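Local structure of ATPase associated with various cellular activities, AAA_5 (Staphylothermus marinus, 6N0S) at residues A[11-16]-A[166-171]; A[32-37]-A[130-135]. The protein is an McrB-type AAA+ protein, thought to bind and hydrolyse ATP, represented here by its N-terminal domain, an EVE-like fold related to PUA-like RNA-binding proteins. One frame throughout, in Å; residues are numbered along the deposited sequence.

Contact 1 of 2, residues A[11-16]-A[166-171]; sequences KYWVEI and LVPIRP
W13 lays its indole against P168 where strand 12-16 pairs with the antiparallel strand 166-169. From CB, which passes V167 O, the side chain turns with CG anti to the carbonyl carbon (chi1 -69°), and this swings the ring over the neighbouring strand. CE3 then sits 3.4 Å from P168 N, which lies over one ring face. CZ3 meets P168 CD, while L166 O comes to the indole edge. The six-membered ring takes P168 CB nearly square on its face, a CH-pi contact with the carbon 3.9 Å from the centroid. The pyrrole side ends at NE1, which is hydrogen-bonded to S10 O.

Between the backbones, V14 N donates to V167 O at 2.7 Å, V167 N returns a bond to V14 O, and I169 N reaches Y12 O in a straight bond of 2.9 Å. V14 CG2 meets I169 CG2 at 3.8 Å on the face away from W13, and I16 CD1 touches V167 CG2, the two side chains crossing at about a right angle. Y12 CE2 touches P171 CB at 3.7 Å, just where helix 171-178 begins. On the W13 face, E15 CB rests against L166 CD2; the E15 carboxylate is hydrogen-bonded to Y165 OH, N17 ND2 and H59 ND1. Strand 166-169 forms one edge of the five-stranded mixed sheet, next to 12-17, in the beta core of this EVE-like, PUA-related domain.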
# COMPACT_ATOMS: atom_id res chain seq x y z
N LYS A 11 1.90 2.07 14.37
CA LYS A 11 0.48 1.92 14.08
C LYS A 11 0.11 2.59 12.76
O LYS A 11 -0.97 2.34 12.25
CB LYS A 11 -0.35 2.51 15.23
CG LYS A 11 -1.84 2.10 15.16
CD LYS A 11 -2.66 2.67 16.32
CE LYS A 11 -4.15 2.33 16.15
NZ LYS A 11 -4.48 0.91 16.52
N TYR A 12 0.99 3.43 12.21
CA TYR A 12 0.70 4.27 11.06
C TYR A 12 1.73 3.98 9.99
O TYR A 12 2.93 4.08 10.26
CB TYR A 12 0.73 5.74 11.46
CG TYR A 12 -0.18 5.98 12.65
CD1 TYR A 12 -1.56 6.09 12.48
CD2 TYR A 12 0.34 6.06 13.94
CE1 TYR A 12 -2.39 6.29 13.55
CE2 TYR A 12 -0.49 6.27 15.03
CZ TYR A 12 -1.85 6.38 14.83
OH TYR A 12 -2.67 6.58 15.90
N TRP A 13 1.26 3.58 8.79
CA TRP A 13 2.11 3.26 7.65
C TRP A 13 1.59 4.00 6.43
O TRP A 13 0.40 4.36 6.36
CB TRP A 13 2.17 1.74 7.36
CG TRP A 13 2.90 0.97 8.40
CD1 TRP A 13 2.51 0.74 9.68
CD2 TRP A 13 4.19 0.33 8.26
NE1 TRP A 13 3.47 0.00 10.34
CE2 TRP A 13 4.50 -0.26 9.49
CE3 TRP A 13 5.08 0.19 7.20
CZ2 TRP A 13 5.69 -0.97 9.69
CZ3 TRP A 13 6.22 -0.51 7.38
CH2 TRP A 13 6.54 -1.08 8.62
N VAL A 14 2.50 4.25 5.48
CA VAL A 14 2.17 4.84 4.17
C VAL A 14 2.40 3.80 3.08
O VAL A 14 3.44 3.14 3.06
CB VAL A 14 3.00 6.09 3.87
CG1 VAL A 14 2.78 6.57 2.43
CG2 VAL A 14 2.64 7.22 4.84
N GLU A 15 1.45 3.66 2.19
CA GLU A 15 1.60 2.87 0.98
C GLU A 15 2.02 3.82 -0.14
O GLU A 15 1.31 4.79 -0.45
CB GLU A 15 0.29 2.17 0.61
CG GLU A 15 0.40 1.26 -0.63
CD GLU A 15 -0.92 0.93 -1.33
OE1 GLU A 15 -1.80 1.80 -1.46
OE2 GLU A 15 -1.07 -0.23 -1.77
N ILE A 16 3.15 3.52 -0.78
CA ILE A 16 3.71 4.33 -1.86
C ILE A 16 3.38 3.70 -3.22
O ILE A 16 3.73 2.54 -3.48
CB ILE A 16 5.22 4.49 -1.66
CG1 ILE A 16 5.48 5.21 -0.33
CG2 ILE A 16 5.82 5.32 -2.80
CD1 ILE A 16 6.81 5.01 0.14
N LEU A 166 5.92 0.11 1.39
CA LEU A 166 5.27 0.45 2.65
C LEU A 166 6.29 1.04 3.61
O LEU A 166 7.34 0.42 3.85
CB LEU A 166 4.63 -0.77 3.28
CG LEU A 166 3.56 -1.43 2.44
CD1 LEU A 166 3.23 -2.85 2.93
CD2 LEU A 166 2.35 -0.53 2.47
N VAL A 167 6.00 2.22 4.15
CA VAL A 167 6.93 2.83 5.11
C VAL A 167 6.18 3.23 6.38
O VAL A 167 5.02 3.67 6.32
CB VAL A 167 7.65 4.04 4.50
CG1 VAL A 167 8.58 3.58 3.34
CG2 VAL A 167 6.65 5.07 4.00
N PRO A 168 6.83 3.11 7.53
CA PRO A 168 6.24 3.53 8.80
C PRO A 168 6.34 5.03 8.96
O PRO A 168 7.31 5.64 8.52
CB PRO A 168 7.14 2.81 9.83
CG PRO A 168 8.46 2.86 9.19
CD PRO A 168 8.24 2.72 7.71
N ILE A 169 5.33 5.63 9.62
CA ILE A 169 5.40 7.03 10.02
C ILE A 169 5.01 7.18 11.50
O ILE A 169 4.38 6.32 12.11
CB ILE A 169 4.53 7.97 9.12
CG1 ILE A 169 3.05 7.59 9.19
CG2 ILE A 169 5.01 7.92 7.70
CD1 ILE A 169 2.03 8.62 8.47
N ARG A 170 5.40 8.29 12.07
CA ARG A 170 5.13 8.48 13.49
C ARG A 170 3.67 8.88 13.72
O ARG A 170 3.00 9.33 12.78
CB ARG A 170 6.03 9.57 14.04
CG ARG A 170 7.53 9.26 13.88
CD ARG A 170 8.36 10.51 14.25
NE ARG A 170 8.17 11.52 13.21
CZ ARG A 170 8.49 12.81 13.32
NH1 ARG A 170 9.03 13.28 14.45
NH2 ARG A 170 8.26 13.63 12.29
N PRO A 171 3.15 8.72 14.95
CA PRO A 171 1.75 9.14 15.18
C PRO A 171 1.51 10.59 14.83
O PRO A 171 0.47 10.92 14.24
CB PRO A 171 1.54 8.87 16.67
CG PRO A 171 2.44 7.67 16.97
CD PRO A 171 3.67 7.89 16.06

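Contact 2 of 2, residues A[32-37]-A[130-135]; sequences WGMIKK and DRFFLF
G33 and F133 form the hydrogen-bonded pair at the middle of this antiparallel ladder. F133 N gives a sound bond of 2.9 Å to G33 O, whereas the return from G33 N to F133 O is weak at 3.3 Å. Farther along, I35 N donates to R131 O in a nearly straight bond (172°). One water bridges the segments as acceptor, taking both K36 N and R131 N. K36, extended beyond CG, brings NZ to 3.3 Å from D130 OD1, a weak hydrogen bond within a salt bridge; OD1 is also hydrogen-bonded elsewhere. D130 OD2 accepts from S127 N and lies beside M34 SE, a selenomethionine. The W32 backbone N is taken by Y165 OH, and its indole NE1 by Y116 OH.

F133 CG stands between its backbone N and carbonyl carbon (chi1 66°), which folds the ring back across the facing strand: G33 N lies over its centre, 3.6 Å above the plane, I35 CG1 meets its edge, and Y42 of helix 39-52 stacks on it. With the ring cut back to an alanine, the G33 backbone would probably lose its aromatic cover, and I35 CG1 and Y42 a partner. On the other face of the ladder, F132 CD2 lies 3.9 Å from W32 CZ3, at the indole edge, and F132 CZ touches M34 CE at 3.6 Å.

Helices 92-105 and 110-124 pack over this W32-F132 side, and strand 89-90 flanks 132-136 on its far side.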
# COMPACT_ATOMS: atom_id res chain seq x y z
N TRP A 32 -0.32 -5.36 -1.34
CA TRP A 32 0.23 -6.62 -1.80
C TRP A 32 1.54 -6.34 -2.50
O TRP A 32 1.79 -5.23 -2.96
CB TRP A 32 -0.78 -7.33 -2.72
CG TRP A 32 -0.93 -6.69 -4.05
CD1 TRP A 32 -1.81 -5.71 -4.40
CD2 TRP A 32 -0.20 -7.01 -5.23
NE1 TRP A 32 -1.67 -5.39 -5.72
CE2 TRP A 32 -0.68 -6.18 -6.25
CE3 TRP A 32 0.83 -7.91 -5.50
CZ2 TRP A 32 -0.17 -6.22 -7.55
CZ3 TRP A 32 1.34 -7.96 -6.78
CH2 TRP A 32 0.84 -7.12 -7.79
N GLY A 33 2.37 -7.36 -2.57
CA GLY A 33 3.69 -7.20 -3.15
C GLY A 33 4.45 -8.50 -3.06
O GLY A 33 4.02 -9.47 -2.42
N MSE A 34 5.61 -8.51 -3.70
CA MSE A 34 6.47 -9.66 -3.70
C MSE A 34 7.35 -9.60 -2.47
O MSE A 34 8.03 -8.62 -2.26
CB MSE A 34 7.34 -9.69 -4.96
CG MSE A 34 8.27 -10.91 -5.05
SE MSE A 34 9.35 -10.87 -6.72
CE MSE A 34 7.99 -10.64 -7.89
N ILE A 35 7.35 -10.69 -1.71
CA ILE A 35 7.94 -10.70 -0.38
C ILE A 35 9.43 -10.37 -0.47
O ILE A 35 9.90 -9.43 0.17
CB ILE A 35 7.66 -12.04 0.31
CG1 ILE A 35 6.17 -12.13 0.64
CG2 ILE A 35 8.51 -12.22 1.58
CD1 ILE A 35 5.69 -13.48 1.20
N LYS A 36 10.17 -11.07 -1.33
CA LYS A 36 11.62 -10.87 -1.40
C LYS A 36 12.00 -9.48 -1.89
O LYS A 36 13.15 -9.06 -1.70
CB LYS A 36 12.27 -11.92 -2.31
CG LYS A 36 12.01 -11.73 -3.81
CD LYS A 36 12.52 -12.90 -4.67
CE LYS A 36 12.91 -12.44 -6.09
NZ LYS A 36 13.52 -13.51 -6.94
N LYS A 37 11.07 -8.73 -2.45
CA LYS A 37 11.34 -7.34 -2.79
C LYS A 37 11.08 -6.37 -1.64
O LYS A 37 11.56 -5.23 -1.70
CB LYS A 37 10.49 -6.89 -3.98
CG LYS A 37 10.82 -7.58 -5.30
CD LYS A 37 11.88 -6.79 -6.10
CE LYS A 37 12.28 -7.47 -7.42
NZ LYS A 37 11.15 -7.52 -8.41
N ASP A 130 8.40 -17.27 -6.89
CA ASP A 130 8.24 -16.04 -6.13
C ASP A 130 6.93 -16.06 -5.36
O ASP A 130 5.90 -16.49 -5.87
CB ASP A 130 8.29 -14.82 -7.05
CG ASP A 130 9.66 -14.59 -7.66
OD1 ASP A 130 10.64 -15.16 -7.15
OD2 ASP A 130 9.77 -13.84 -8.65
N ARG A 131 6.98 -15.59 -4.12
CA ARG A 131 5.84 -15.54 -3.22
C ARG A 131 5.42 -14.10 -2.96
O ARG A 131 6.25 -13.18 -2.95
CB ARG A 131 6.17 -16.18 -1.87
CG ARG A 131 6.97 -17.47 -1.94
CD ARG A 131 6.16 -18.53 -2.66
NE ARG A 131 4.92 -18.79 -1.93
CZ ARG A 131 3.84 -19.35 -2.46
NH1 ARG A 131 3.82 -19.70 -3.74
NH2 ARG A 131 2.77 -19.53 -1.71
N PHE A 132 4.15 -13.95 -2.62
CA PHE A 132 3.46 -12.66 -2.55
C PHE A 132 2.69 -12.57 -1.24
O PHE A 132 2.14 -13.57 -0.78
CB PHE A 132 2.51 -12.49 -3.75
CG PHE A 132 3.22 -12.25 -5.03
CD1 PHE A 132 3.68 -13.31 -5.79
CD2 PHE A 132 3.46 -10.97 -5.44
CE1 PHE A 132 4.40 -13.09 -6.93
CE2 PHE A 132 4.17 -10.74 -6.62
CZ PHE A 132 4.64 -11.79 -7.35
N PHE A 133 2.67 -11.38 -0.64
CA PHE A 133 1.83 -11.11 0.51
C PHE A 133 0.59 -10.32 0.08
O PHE A 133 0.59 -9.63 -0.95
CB PHE A 133 2.60 -10.34 1.61
CG PHE A 133 3.02 -8.94 1.24
CD1 PHE A 133 2.16 -7.87 1.40
CD2 PHE A 133 4.29 -8.69 0.77
CE1 PHE A 133 2.56 -6.57 1.08
CE2 PHE A 133 4.69 -7.40 0.44
CZ PHE A 133 3.83 -6.35 0.60
N LEU A 134 -0.47 -10.44 0.90
CA LEU A 134 -1.73 -9.76 0.67
C LEU A 134 -2.38 -9.40 1.99
O LEU A 134 -2.61 -10.27 2.82
CB LEU A 134 -2.69 -10.64 -0.13
CG LEU A 134 -4.10 -10.13 -0.39
CD1 LEU A 134 -4.07 -8.84 -1.11
CD2 LEU A 134 -4.81 -11.17 -1.20
N PHE A 135 -2.71 -8.13 2.15
CA PHE A 135 -3.53 -7.66 3.26
C PHE A 135 -4.81 -7.08 2.69
O PHE A 135 -4.78 -6.27 1.75
CB PHE A 135 -2.80 -6.60 4.08
CG PHE A 135 -1.59 -7.11 4.81
CD1 PHE A 135 -1.72 -7.91 5.93
CD2 PHE A 135 -0.32 -6.81 4.36
CE1 PHE A 135 -0.62 -8.37 6.62
CE2 PHE A 135 0.78 -7.28 5.04
CZ PHE A 135 0.62 -8.07 6.18
O HOH W 1 9.05 -13.35 -3.12

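Overall arrangement
Contact 1 closes a long loop of chain and contact 2 is nested within it: strands 12-17 and 30-34 follow one another, yet each pairs with a strand from much later in the sequence and they belong to different sheets. The centres lie about 18 Å apart, and the contacts meet where L166 CD1 packs 4.2 Å from F133 CE1. Y165 ties them further, its hydroxyl bonded to both E15 OE2 and W32 N. Bound sulfate, probably from the crystallisation liquor, lies about 5 Å from the E15 side chain and about 4 Å from that of W32, and may mark a pocket near both contacts.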